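Local coordinates for Glyco_hydro_cc domain-containing protein (Cryptococcus neoformans, PDB 6UBC) that binds oligosaccharides, probably fragments of beta-1,3-glucan, with a domain of glycoside hydrolase family 128, at residues E274-T279 and M313-A318; T339-N344 and T353-Y358; V368-C373 and A410-E415; Y268-E273 and I307-S312; I285-A290 and T322-A327. All coordinates share one frame; numbering follows the deposited sequence.

Contact 1: residues E274-T279 and M313-A318; sequences EPDCST and MCHQAA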
# COMPACT_ATOMS: atom_id res chain seq x y z
N GLU A 274 4.70 -2.55 7.36
CA GLU A 274 5.76 -3.56 7.59
C GLU A 274 6.07 -3.70 9.07
O GLU A 274 7.23 -3.64 9.52
CB GLU A 274 6.91 -3.06 6.73
CG GLU A 274 6.62 -3.21 5.25
CD GLU A 274 7.72 -2.75 4.30
OE1 GLU A 274 8.82 -2.39 4.86
OE2 GLU A 274 7.51 -2.81 3.02
N PRO A 275 5.07 -4.01 9.94
CA PRO A 275 5.36 -4.26 11.33
C PRO A 275 6.26 -5.49 11.53
O PRO A 275 6.85 -5.64 12.65
CB PRO A 275 3.96 -4.40 11.98
CG PRO A 275 3.10 -4.90 10.81
CD PRO A 275 3.65 -4.15 9.61
N ASP A 276 6.33 -6.37 10.53
CA ASP A 276 7.12 -7.62 10.57
C ASP A 276 8.60 -7.34 10.30
O ASP A 276 9.39 -8.31 10.38
CB ASP A 276 6.54 -8.67 9.62
CG ASP A 276 6.44 -8.24 8.19
OD1 ASP A 276 6.18 -7.01 7.94
OD2 ASP A 276 6.61 -9.12 7.30
N CYS A 277 8.98 -6.12 9.99
CA CYS A 277 10.40 -5.75 9.74
C CYS A 277 10.86 -4.73 10.77
O CYS A 277 10.06 -3.87 11.19
CB CYS A 277 10.60 -5.17 8.35
SG CYS A 277 11.06 -6.46 7.15
N SER A 278 12.17 -4.71 11.03
CA SER A 278 12.81 -3.78 12.01
C SER A 278 13.76 -2.78 11.32
O SER A 278 14.34 -1.92 12.00
CB SER A 278 13.53 -4.60 13.02
OG SER A 278 14.47 -5.43 12.39
N THR A 279 13.88 -2.82 10.01
CA THR A 279 14.85 -1.99 9.26
C THR A 279 14.19 -0.67 8.92
O THR A 279 12.98 -0.48 9.09
CB THR A 279 15.36 -2.85 8.10
OG1 THR A 279 14.22 -3.36 7.39
CG2 THR A 279 16.16 -4.04 8.59
N MET A 313 2.90 -6.80 5.01
CA MET A 313 4.06 -7.67 5.37
C MET A 313 5.28 -7.37 4.47
O MET A 313 5.25 -7.60 3.23
CB MET A 313 3.70 -9.15 5.28
CG MET A 313 2.59 -9.54 6.25
SD MET A 313 2.88 -9.25 8.02
CE MET A 313 2.15 -7.61 8.21
N CYS A 314 6.39 -7.06 5.09
CA CYS A 314 7.66 -6.92 4.32
C CYS A 314 8.08 -8.29 3.79
O CYS A 314 8.75 -8.30 2.78
CB CYS A 314 8.78 -6.27 5.13
SG CYS A 314 9.30 -7.33 6.48
N HIS A 315 7.69 -9.38 4.45
CA HIS A 315 8.16 -10.76 4.11
C HIS A 315 7.40 -11.30 2.89
O HIS A 315 7.72 -12.41 2.48
CB HIS A 315 8.15 -11.69 5.29
CG HIS A 315 9.19 -11.39 6.30
ND1 HIS A 315 8.95 -10.55 7.39
CD2 HIS A 315 10.50 -11.81 6.39
CE1 HIS A 315 10.08 -10.46 8.10
NE2 HIS A 315 11.03 -11.27 7.56
N GLN A 316 6.41 -10.58 2.36
CA GLN A 316 5.69 -10.96 1.11
C GLN A 316 5.14 -12.38 1.34
O GLN A 316 4.59 -12.65 2.42
CB GLN A 316 6.64 -10.86 -0.09
CG GLN A 316 7.21 -9.45 -0.26
CD GLN A 316 7.90 -9.29 -1.59
OE1 GLN A 316 7.21 -9.29 -2.64
NE2 GLN A 316 9.24 -9.18 -1.51
N ALA A 317 5.35 -13.30 0.40
CA ALA A 317 4.69 -14.62 0.50
C ALA A 317 5.43 -15.47 1.53
O ALA A 317 4.83 -16.46 2.01
CB ALA A 317 4.64 -15.23 -0.88
N ALA A 318 6.62 -15.08 1.95
CA ALA A 318 7.32 -15.80 3.03
C ALA A 318 6.65 -15.59 4.41
O ALA A 318 7.08 -16.16 5.43
CB ALA A 318 8.78 -15.39 3.05
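The carboxylate of Asp276 sits among three donors offered by Cys314 and His315. Through its syn lone pair OD1 takes the backbone N-H of Cys314, at 2.9 Å from N and along a nearly straight line. OD2 accepts two N-H groups: the backbone N of His315 reaches it at 3.1 Å from the syn side, slightly off the carboxylate plane, while His315 ND1 comes in at 2.7 Å from well above the same face. OD2 lies near the plane of the imidazole, at its ND1 edge, although ring and carboxylate planes are 62° apart. With CG of His315 anti to its carbonyl carbon (chi1 -70°), the ring stays beside its own backbone N and both donors converge on one atom. Aspartate suits the place: two acceptor oxygens on a short stem, one for Cys314 N and one for both N-H groups of His315.

Next to this clamp, Cys277 SG and Cys314 SG are joined at 2.1 Å in a disulfide whose chi3 of 86° is close to the relaxed right angle. Glu274 lays CG against Cys314 CB at 3.7 Å and sends its carboxylate on to His342 and Ser282. Beside the acid, the Met313 chain, bent at chi2 and chi3, places SD 3.7 Å from Asp276 CG; the Met313 and Pro275 side chains cross at about a right angle, CE 3.9 Å from Pro275 CG.

Each segment makes a type I turn. Three donors around one carboxylate are consistent with a charged Asp276; the acid in turn holds ND1 of His315 as a donor, while the disulfide locks the loops covalently.

Contact 2: residues T339-N344 and T353-Y358; sequences TNLHIN and TDIDYY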
# COMPACT_ATOMS: atom_id res chain seq x y z
N THR A 339 -6.90 -7.00 2.09
CA THR A 339 -5.57 -7.56 2.43
C THR A 339 -4.56 -6.66 1.70
O THR A 339 -4.69 -6.42 0.50
CB THR A 339 -5.41 -9.02 2.04
OG1 THR A 339 -6.52 -9.74 2.58
CG2 THR A 339 -4.12 -9.59 2.57
N ASN A 340 -3.59 -6.18 2.46
CA ASN A 340 -2.58 -5.20 2.03
C ASN A 340 -1.32 -5.94 1.63
O ASN A 340 -0.72 -6.59 2.55
CB ASN A 340 -2.28 -4.26 3.19
CG ASN A 340 -1.33 -3.13 2.87
OD1 ASN A 340 -0.73 -3.11 1.81
ND2 ASN A 340 -1.18 -2.18 3.83
N LEU A 341 -0.85 -5.78 0.40
CA LEU A 341 0.42 -6.38 -0.05
C LEU A 341 1.44 -5.27 -0.35
O LEU A 341 1.08 -4.21 -0.93
CB LEU A 341 0.21 -7.20 -1.32
CG LEU A 341 -0.23 -8.65 -1.11
CD1 LEU A 341 -1.50 -8.73 -0.30
CD2 LEU A 341 -0.38 -9.38 -2.47
N HIS A 342 2.70 -5.63 -0.12
CA HIS A 342 3.91 -4.96 -0.66
C HIS A 342 4.53 -6.00 -1.58
O HIS A 342 4.85 -7.11 -1.12
CB HIS A 342 4.84 -4.55 0.50
CG HIS A 342 4.35 -3.31 1.16
ND1 HIS A 342 5.06 -2.70 2.16
CD2 HIS A 342 3.22 -2.63 0.98
CE1 HIS A 342 4.35 -1.69 2.57
NE2 HIS A 342 3.19 -1.59 1.88
N ILE A 343 4.69 -5.64 -2.85
CA ILE A 343 5.27 -6.58 -3.83
C ILE A 343 6.62 -6.03 -4.28
O ILE A 343 6.65 -4.96 -4.92
CB ILE A 343 4.30 -6.81 -4.98
CG1 ILE A 343 3.02 -7.45 -4.45
CG2 ILE A 343 4.90 -7.70 -6.04
CD1 ILE A 343 2.00 -7.76 -5.54
N ASN A 344 7.67 -6.75 -3.93
CA ASN A 344 9.06 -6.37 -4.30
C ASN A 344 9.61 -7.59 -5.02
O ASN A 344 10.09 -8.50 -4.34
CB ASN A 344 9.86 -5.94 -3.08
CG ASN A 344 9.25 -4.66 -2.51
OD1 ASN A 344 9.31 -3.63 -3.17
ND2 ASN A 344 8.80 -4.70 -1.26
N THR A 353 3.00 -15.13 -7.25
CA THR A 353 3.23 -15.85 -5.99
C THR A 353 2.63 -15.04 -4.82
O THR A 353 1.95 -15.60 -3.96
CB THR A 353 4.72 -16.09 -5.81
OG1 THR A 353 5.14 -16.94 -6.86
CG2 THR A 353 5.06 -16.69 -4.47
N ASP A 354 2.91 -13.75 -4.76
CA ASP A 354 2.41 -12.92 -3.63
C ASP A 354 0.88 -12.88 -3.63
O ASP A 354 0.26 -13.08 -2.56
CB ASP A 354 2.97 -11.50 -3.65
CG ASP A 354 4.45 -11.33 -3.30
OD1 ASP A 354 5.09 -12.30 -2.80
OD2 ASP A 354 4.96 -10.20 -3.51
N ILE A 355 0.28 -12.57 -4.80
CA ILE A 355 -1.19 -12.41 -4.88
C ILE A 355 -1.85 -13.75 -4.55
O ILE A 355 -2.78 -13.80 -3.71
CB ILE A 355 -1.64 -11.85 -6.22
CG1 ILE A 355 -1.04 -10.49 -6.52
CG2 ILE A 355 -3.17 -11.85 -6.23
CD1 ILE A 355 -1.28 -10.10 -7.92
N ASP A 356 -1.31 -14.82 -5.12
CA ASP A 356 -1.84 -16.18 -4.81
C ASP A 356 -1.79 -16.45 -3.32
O ASP A 356 -2.79 -16.96 -2.74
CB ASP A 356 -1.09 -17.26 -5.57
CG ASP A 356 -1.31 -17.31 -7.06
OD1 ASP A 356 -2.20 -16.64 -7.57
OD2 ASP A 356 -0.57 -18.01 -7.69
N TYR A 357 -0.65 -16.22 -2.65
CA TYR A 357 -0.52 -16.57 -1.23
C TYR A 357 -1.62 -15.85 -0.44
O TYR A 357 -2.35 -16.48 0.40
CB TYR A 357 0.89 -16.29 -0.69
CG TYR A 357 0.90 -16.49 0.80
CD1 TYR A 357 0.89 -17.75 1.36
CD2 TYR A 357 0.71 -15.42 1.65
CE1 TYR A 357 0.78 -17.94 2.72
CE2 TYR A 357 0.57 -15.60 3.01
CZ TYR A 357 0.62 -16.87 3.56
OH TYR A 357 0.45 -17.04 4.90
N TYR A 358 -1.74 -14.54 -0.65
CA TYR A 358 -2.63 -13.71 0.18
C TYR A 358 -4.10 -13.97 -0.15
O TYR A 358 -4.92 -13.92 0.83
CB TYR A 358 -2.23 -12.24 0.14
CG TYR A 358 -0.99 -12.02 0.99
CD1 TYR A 358 -1.08 -11.99 2.37
CD2 TYR A 358 0.26 -11.95 0.43
CE1 TYR A 358 0.04 -11.79 3.17
CE2 TYR A 358 1.40 -11.73 1.20
CZ TYR A 358 1.29 -11.65 2.58
OH TYR A 358 2.39 -11.48 3.37
O HOH W 1 -6.95 -11.74 0.76
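Leu341 is the bump on which this strand-to-helix contact turns, and its forked end fits two hollows of the helix. One prong, CD1, rests against the root of the Tyr358 side chain, 3.6 Å from CG and equally close to CB. The other prong, CD2, drops onto the helix backbone one turn earlier, 3.8 Å from Asp354 O and 4.0 Å from Ile355 CA. A forked leucine suits the place, one methyl for each dip.

On one flank, Thr339 lays CG2 obliquely along Tyr358, 3.9 Å from CD1. Its OG1 faces another way, bonded to Trp336 and to a water that donates to Tyr358 O and so bridges strand and helix. On the other flank, Ile343 sets both CG1 and CG2 against OD2 of Asp354, at 3.5 Å and 3.6 Å, while CD1 reaches over to Ile355 CG1 at 4.2 Å. The Tyr358 ring is held by its neighbour Tyr357 over one face and by a hydrogen bond from its hydroxyl to Gln316.

The segment axes run almost antiparallel, at 158°, and come within 9.4 Å. This is the return leg of a beta-alpha-beta unit: helix 348-362 covers strand 339-345 before the chain enters the parallel strand 366-375, and helix 386-402 extends the apolar layer with Phe400 on Ile343 and Leu399 on Ile355.

Contact 3: residues V368-C373 and A410-E415; sequences VTEFAC and AYSTGE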
# COMPACT_ATOMS: atom_id res chain seq x y z
N VAL A 368 -2.49 -3.52 -3.39
CA VAL A 368 -0.99 -3.50 -3.43
C VAL A 368 -0.62 -2.06 -3.09
O VAL A 368 -0.54 -1.21 -4.01
CB VAL A 368 -0.41 -4.00 -4.75
CG1 VAL A 368 1.11 -4.04 -4.74
CG2 VAL A 368 -0.89 -5.40 -5.07
N THR A 369 -0.26 -1.79 -1.85
CA THR A 369 -0.07 -0.38 -1.42
C THR A 369 1.35 0.09 -1.80
O THR A 369 1.56 1.30 -1.82
CB THR A 369 -0.38 -0.14 0.05
OG1 THR A 369 0.54 -0.93 0.81
CG2 THR A 369 -1.84 -0.44 0.38
N GLU A 370 2.28 -0.82 -2.08
CA GLU A 370 3.64 -0.47 -2.55
C GLU A 370 4.07 -1.57 -3.49
O GLU A 370 3.99 -2.75 -3.09
CB GLU A 370 4.65 -0.38 -1.40
CG GLU A 370 4.43 0.73 -0.43
CD GLU A 370 5.32 0.77 0.77
OE1 GLU A 370 6.35 0.03 0.81
OE2 GLU A 370 4.98 1.55 1.73
N PHE A 371 4.46 -1.26 -4.71
CA PHE A 371 5.25 -2.22 -5.50
C PHE A 371 6.50 -1.58 -6.04
O PHE A 371 6.55 -0.36 -6.21
CB PHE A 371 4.46 -2.80 -6.66
CG PHE A 371 4.12 -1.88 -7.80
CD1 PHE A 371 5.01 -1.68 -8.84
CD2 PHE A 371 2.91 -1.21 -7.82
CE1 PHE A 371 4.69 -0.81 -9.87
CE2 PHE A 371 2.61 -0.30 -8.81
CZ PHE A 371 3.50 -0.13 -9.84
N ALA A 372 7.51 -2.42 -6.22
CA ALA A 372 8.83 -2.01 -6.75
C ALA A 372 9.50 -3.17 -7.43
O ALA A 372 9.30 -4.30 -7.01
CB ALA A 372 9.68 -1.42 -5.67
N CYS A 373 10.35 -2.87 -8.43
CA CYS A 373 11.21 -3.86 -9.10
C CYS A 373 12.38 -4.16 -8.17
O CYS A 373 13.28 -3.30 -8.02
CB CYS A 373 11.69 -3.35 -10.44
SG CYS A 373 12.41 -4.64 -11.50
N ALA A 410 -0.48 0.77 -6.04
CA ALA A 410 0.32 2.02 -5.99
C ALA A 410 1.80 1.73 -6.17
O ALA A 410 2.42 0.95 -5.39
CB ALA A 410 0.06 2.73 -4.68
N TYR A 411 2.38 2.51 -7.08
CA TYR A 411 3.83 2.63 -7.25
C TYR A 411 4.51 3.05 -5.95
O TYR A 411 4.12 4.07 -5.32
CB TYR A 411 4.06 3.59 -8.38
CG TYR A 411 5.45 3.65 -8.95
CD1 TYR A 411 6.48 4.29 -8.26
CD2 TYR A 411 5.75 3.07 -10.15
CE1 TYR A 411 7.74 4.40 -8.82
CE2 TYR A 411 6.99 3.19 -10.73
CZ TYR A 411 8.01 3.82 -10.05
OH TYR A 411 9.23 3.94 -10.63
N SER A 412 5.55 2.31 -5.52
CA SER A 412 6.24 2.64 -4.27
C SER A 412 7.16 3.83 -4.51
O SER A 412 7.99 3.73 -5.43
CB SER A 412 7.02 1.47 -3.77
OG SER A 412 7.67 1.84 -2.57
N THR A 413 7.12 4.88 -3.65
CA THR A 413 8.17 5.93 -3.66
C THR A 413 8.93 5.88 -2.32
O THR A 413 9.43 6.87 -1.86
CB THR A 413 7.55 7.31 -3.97
OG1 THR A 413 6.67 7.67 -2.90
CG2 THR A 413 6.87 7.34 -5.33
N GLY A 414 8.94 4.74 -1.71
CA GLY A 414 9.56 4.50 -0.40
C GLY A 414 11.09 4.54 -0.48
O GLY A 414 11.69 4.61 -1.58
N GLU A 415 11.69 4.29 0.66
CA GLU A 415 13.16 4.32 0.83
C GLU A 415 13.72 2.98 0.44
O GLU A 415 12.98 2.01 0.41
CB GLU A 415 13.54 4.60 2.30
CG GLU A 415 13.54 6.10 2.63
CD GLU A 415 13.91 6.97 1.43
OE1 GLU A 415 14.90 6.60 0.72
OE2 GLU A 415 13.19 7.95 1.16
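Phe371 and the Ala410-Tyr411 backbone form the tight half of this contact. The Phe371 side chain takes chi1 69°, with CG between the backbone N and the carbonyl carbon, and this brings the ring over the neighbouring segment: CE2 comes to 3.3 Å from Tyr411 N, and Tyr411 CA makes a CH-pi contact over the ring face, 4.0 Å from its centroid. The two rings meet obliquely, planes at 73°. Backbone bonds stitch the same region: Ala410 N to Val368 O (2.8 Å), Phe371 N to Ala410 O (3.1 Å) and Ser412 N to Phe371 O (2.9 Å). The small Ala410 permits the close approach, its CB 3.5 Å from Thr369 O.

Beyond Ser412 the partnership slackens. Ser412 CB still touches Glu370 CB at 3.8 Å, but the serine OG turns to its own segment and accepts Gly414 N in an ST turn, and the segment leads on to exposed Glu415. The Glu370 carboxylate looks elsewhere, to Trp225.

In the sheet, strand 366-375 pairs in parallel with strand 339-345 and with strand 406-411. Helix 386-402 packs on both partners, Ile396 on Phe371 and Ile393 on Tyr411, while Trp421 stacks on the Tyr411 ring.

Contact 4: residues Y268-E273 and I307-S312; sequences YIIGFE and ILISPS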
# COMPACT_ATOMS: atom_id res chain seq x y z
N TYR A 268 -11.03 5.38 3.72
CA TYR A 268 -10.09 4.23 3.71
C TYR A 268 -9.02 4.42 4.79
O TYR A 268 -8.47 5.54 4.94
CB TYR A 268 -9.35 4.17 2.37
CG TYR A 268 -10.25 4.17 1.16
CD1 TYR A 268 -10.81 2.99 0.68
CD2 TYR A 268 -10.69 5.36 0.59
CE1 TYR A 268 -11.70 3.00 -0.39
CE2 TYR A 268 -11.55 5.36 -0.49
CZ TYR A 268 -12.08 4.18 -0.97
OH TYR A 268 -12.98 4.23 -2.03
N ILE A 269 -8.65 3.33 5.47
CA ILE A 269 -7.53 3.36 6.44
C ILE A 269 -6.57 2.24 6.09
O ILE A 269 -7.03 1.06 6.10
CB ILE A 269 -8.03 3.19 7.85
CG1 ILE A 269 -8.98 4.32 8.27
CG2 ILE A 269 -6.83 3.14 8.77
CD1 ILE A 269 -9.84 3.96 9.46
N ILE A 270 -5.34 2.59 5.73
CA ILE A 270 -4.25 1.59 5.62
C ILE A 270 -3.61 1.36 7.00
O ILE A 270 -3.27 2.32 7.71
CB ILE A 270 -3.24 2.03 4.58
CG1 ILE A 270 -3.91 2.11 3.21
CG2 ILE A 270 -1.98 1.13 4.64
CD1 ILE A 270 -3.01 2.72 2.14
N GLY A 271 -3.41 0.10 7.36
CA GLY A 271 -2.77 -0.35 8.59
C GLY A 271 -1.24 -0.26 8.51
O GLY A 271 -0.66 0.25 7.53
N PHE A 272 -0.61 -0.82 9.52
CA PHE A 272 0.80 -0.54 9.84
C PHE A 272 1.70 -0.91 8.67
O PHE A 272 1.51 -1.94 8.00
CB PHE A 272 1.24 -1.29 11.08
CG PHE A 272 0.20 -1.24 12.17
CD1 PHE A 272 -0.17 -0.04 12.72
CD2 PHE A 272 -0.45 -2.39 12.60
CE1 PHE A 272 -1.13 0.02 13.73
CE2 PHE A 272 -1.39 -2.35 13.61
CZ PHE A 272 -1.72 -1.13 14.19
N GLU A 273 2.70 -0.06 8.50
CA GLU A 273 3.75 -0.27 7.51
C GLU A 273 4.72 -1.36 7.95
O GLU A 273 5.53 -1.07 8.84
CB GLU A 273 4.56 1.03 7.33
CG GLU A 273 5.62 0.92 6.27
CD GLU A 273 5.15 1.12 4.85
OE1 GLU A 273 3.95 1.49 4.64
OE2 GLU A 273 6.05 0.91 3.95
N ILE A 307 -13.41 1.86 5.29
CA ILE A 307 -12.89 0.57 4.76
C ILE A 307 -11.51 0.30 5.40
O ILE A 307 -10.62 1.21 5.33
CB ILE A 307 -12.82 0.60 3.22
CG1 ILE A 307 -14.21 0.61 2.59
CG2 ILE A 307 -12.04 -0.55 2.69
CD1 ILE A 307 -14.21 1.12 1.18
N LEU A 308 -11.32 -0.89 6.00
CA LEU A 308 -10.08 -1.24 6.73
C LEU A 308 -9.16 -2.08 5.86
O LEU A 308 -9.54 -3.14 5.36
CB LEU A 308 -10.37 -1.98 8.00
CG LEU A 308 -11.32 -1.25 8.95
CD1 LEU A 308 -11.31 -1.99 10.26
CD2 LEU A 308 -10.92 0.20 9.12
N ILE A 309 -7.95 -1.56 5.65
CA ILE A 309 -6.90 -2.24 4.88
C ILE A 309 -5.86 -2.76 5.88
O ILE A 309 -5.41 -2.02 6.73
CB ILE A 309 -6.35 -1.30 3.82
CG1 ILE A 309 -7.47 -0.94 2.84
CG2 ILE A 309 -5.14 -1.86 3.12
CD1 ILE A 309 -7.67 0.55 2.70
N SER A 310 -5.44 -4.00 5.74
CA SER A 310 -4.61 -4.72 6.75
C SER A 310 -3.24 -4.05 6.82
O SER A 310 -2.84 -3.29 5.93
CB SER A 310 -4.48 -6.17 6.39
OG SER A 310 -3.51 -6.42 5.40
N PRO A 311 -2.44 -4.38 7.87
CA PRO A 311 -1.01 -4.09 7.81
C PRO A 311 -0.36 -4.78 6.61
O PRO A 311 -0.85 -5.80 6.11
CB PRO A 311 -0.42 -4.67 9.12
CG PRO A 311 -1.65 -4.81 10.03
CD PRO A 311 -2.78 -5.19 9.07
N SER A 312 0.76 -4.21 6.16
CA SER A 312 1.57 -4.75 5.06
C SER A 312 2.70 -5.62 5.60
O SER A 312 3.47 -5.12 6.40
CB SER A 312 2.16 -3.63 4.22
OG SER A 312 2.74 -2.60 5.04
O HOH W 2 0.94 -0.51 5.06
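Ile269 spends both its backbone polar atoms on strand 307-309: its N reaches Ile307 O at 2.9 Å, and its O receives Ile309 N at 2.8 Å, the alternation of a parallel pair. Gly271 N continues the run to Ile309 O at 3.0 Å, by a more bent bond. Past the strands, Ser312 N donates to Phe272 O at 3.0 Å. Tyr268 and Ile270, by contrast, turn their backbone bonds outward to Asn240 and Leu242, in and just after strand 237-241, and Leu308 N is met by Asp337.

Residue types follow these needs. Gly271, without a side chain, lets Pro311 come within 4.2 Å CA to CA. Pro311 has no N-H to satisfy, and its CG lies alongside Phe272 CD2 at 3.7 Å. The hydroxyls work close to home: Ser310 OG donates to Pro311 O, while Ser312 OG, held by chi1 47° between its backbone N and carbonyl carbon, accepts Glu274 N and meets a water at 2.8 Å. That water also lies within hydrogen-bonding distance of Gly271 O and may donate to it.

Branched Ile269 and Leu308 cover one face of the pair, and Tyr268, Ile307, Ile270 and Ile309 the other. The strand pair can therefore lie in an apolar interior, its named N-H and C=O groups being paired.

Contact 5: residues I285-A290 and T322-A327; sequences IAVADA and TKWLSA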
# COMPACT_ATOMS: atom_id res chain seq x y z
N ILE A 285 6.58 -3.80 14.96
CA ILE A 285 5.59 -3.99 16.05
C ILE A 285 5.41 -5.50 16.32
O ILE A 285 5.15 -6.27 15.40
CB ILE A 285 4.25 -3.34 15.69
CG1 ILE A 285 4.40 -1.98 15.00
CG2 ILE A 285 3.36 -3.23 16.92
CD1 ILE A 285 3.10 -1.40 14.49
N ALA A 286 5.50 -5.92 17.58
CA ALA A 286 5.15 -7.29 17.98
C ALA A 286 3.67 -7.53 17.65
O ALA A 286 2.83 -6.64 17.84
CB ALA A 286 5.45 -7.47 19.46
N VAL A 287 3.35 -8.75 17.23
CA VAL A 287 1.96 -9.13 16.90
C VAL A 287 0.98 -8.68 17.97
O VAL A 287 -0.04 -8.04 17.59
CB VAL A 287 1.84 -10.63 16.62
CG1 VAL A 287 0.40 -11.07 16.51
CG2 VAL A 287 2.57 -10.95 15.34
N ALA A 288 1.21 -9.03 19.23
CA ALA A 288 0.19 -8.79 20.26
C ALA A 288 -0.03 -7.29 20.42
O ALA A 288 -1.23 -6.90 20.63
CB ALA A 288 0.58 -9.44 21.59
N ASP A 289 1.03 -6.48 20.41
CA ASP A 289 0.91 -5.01 20.52
C ASP A 289 0.14 -4.49 19.30
O ASP A 289 -0.73 -3.57 19.43
CB ASP A 289 2.26 -4.31 20.61
CG ASP A 289 2.97 -4.76 21.88
OD1 ASP A 289 2.28 -5.00 22.84
OD2 ASP A 289 4.17 -4.95 21.87
N ALA A 290 0.41 -5.06 18.12
CA ALA A 290 -0.24 -4.51 16.91
C ALA A 290 -1.74 -4.82 16.93
O ALA A 290 -2.58 -3.97 16.46
CB ALA A 290 0.42 -5.06 15.68
N THR A 322 6.99 -16.79 8.42
CA THR A 322 7.19 -15.83 9.57
C THR A 322 5.92 -15.77 10.43
O THR A 322 6.06 -15.56 11.63
CB THR A 322 7.50 -14.41 9.11
OG1 THR A 322 6.43 -14.09 8.24
CG2 THR A 322 8.81 -14.33 8.40
N LYS A 323 4.73 -15.93 9.83
CA LYS A 323 3.43 -16.02 10.56
C LYS A 323 3.18 -14.77 11.42
O LYS A 323 2.52 -14.90 12.47
CB LYS A 323 3.45 -17.31 11.40
CG LYS A 323 3.58 -18.58 10.56
CD LYS A 323 3.38 -19.77 11.44
CE LYS A 323 3.39 -21.07 10.67
NZ LYS A 323 3.76 -22.18 11.58
N TRP A 324 3.48 -13.58 10.92
CA TRP A 324 3.09 -12.33 11.61
C TRP A 324 1.61 -12.06 11.37
O TRP A 324 0.82 -11.94 12.34
CB TRP A 324 3.96 -11.16 11.15
CG TRP A 324 3.90 -9.96 12.04
CD1 TRP A 324 4.81 -9.57 12.99
CD2 TRP A 324 2.85 -8.98 12.07
NE1 TRP A 324 4.37 -8.41 13.62
CE2 TRP A 324 3.15 -8.06 13.10
CE3 TRP A 324 1.64 -8.85 11.40
CZ2 TRP A 324 2.27 -7.05 13.47
CZ3 TRP A 324 0.78 -7.84 11.75
CH2 TRP A 324 1.14 -6.91 12.72
N LEU A 325 1.24 -11.93 10.09
CA LEU A 325 -0.14 -11.59 9.74
C LEU A 325 -1.08 -12.69 10.24
O LEU A 325 -2.23 -12.40 10.62
CB LEU A 325 -0.30 -11.41 8.25
CG LEU A 325 -1.58 -10.68 7.84
CD1 LEU A 325 -1.69 -9.27 8.45
CD2 LEU A 325 -1.69 -10.60 6.34
N SER A 326 -0.67 -13.94 10.11
CA SER A 326 -1.57 -15.06 10.48
C SER A 326 -1.84 -15.00 11.98
O SER A 326 -3.01 -15.22 12.39
CB SER A 326 -1.07 -16.40 10.05
OG SER A 326 0.19 -16.73 10.62
N ALA A 327 -0.82 -14.75 12.77
CA ALA A 327 -1.05 -14.62 14.24
C ALA A 327 -1.86 -13.36 14.53
O ALA A 327 -2.74 -13.41 15.39
CB ALA A 327 0.23 -14.62 15.02
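The indole of Trp324 is the flat group here, and Val287 CG2 covers one of its faces, 3.5 Å from the centroid of the five-membered ring and only 8° off its normal, a clear CH-pi contact. The other face is taken by Pro275 and Met313. At the rim, Ile285 O lies in the ring plane and accepts the indole NE1-H at 2.9 Å, the donor being nearly in line with the carbonyl. The contact joins the N-terminal ends of two outer helices, 287-298 and 324-331, of the beta/alpha barrel expected for this glycoside hydrolase family.

Trp324 suits this seam because one side chain offers a broad apolar plate and a single polar edge: the plate takes the methyl, and the N-H meets a carbonyl in the loop just before the helix. Its CG is anti to the backbone N (chi1 -164°), which throws the ring out across the gap between the helices. Val287 works with both branches. While CG2 lies on the indole, CG1 reaches past it to Ala327 CB at 3.9 Å, one turn farther along the opposite helix.

Ala286 is the N-cap of one helix; Lys323, whose positive phi ends helix 319-322, is at the same time the N-cap of the next, where Glu319 accepts Leu325 N and Ser326 N. Ile285 is also tied by its own N to Pro275. Ala290 is small enough to slip in at the ring edge, where its CB stops 3.5 Å from Trp324 CZ2 and 3.6 Å from CH2.

Contacts 1 and 4 follow the same two stretches of the chain, centres about 14 Å apart: contact 4 pairs the strands, and contact 1 closes the loops beyond them. Contact 5 adjoins contact 1, centres about 10 Å apart, with Pro275 CG 3.4 Å from Trp324 CH2; from the centre of contact 3 its centre is about 22 Å away. Contacts 2 and 3 share neighbouring strands, and Leu341 O meets Thr369 N at 2.9 Å. Around the C-terminal strand ends lies a cluster of three glutamates and a histidine: Glu274 OE2 is 2.6 Å from His342 ND1, and Glu273 OE2 2.6 Å from Glu370 OE2. Beta/alpha-barrel glycoside hydrolases carry their active site there, so this cluster probably marks the sugar-binding cleft.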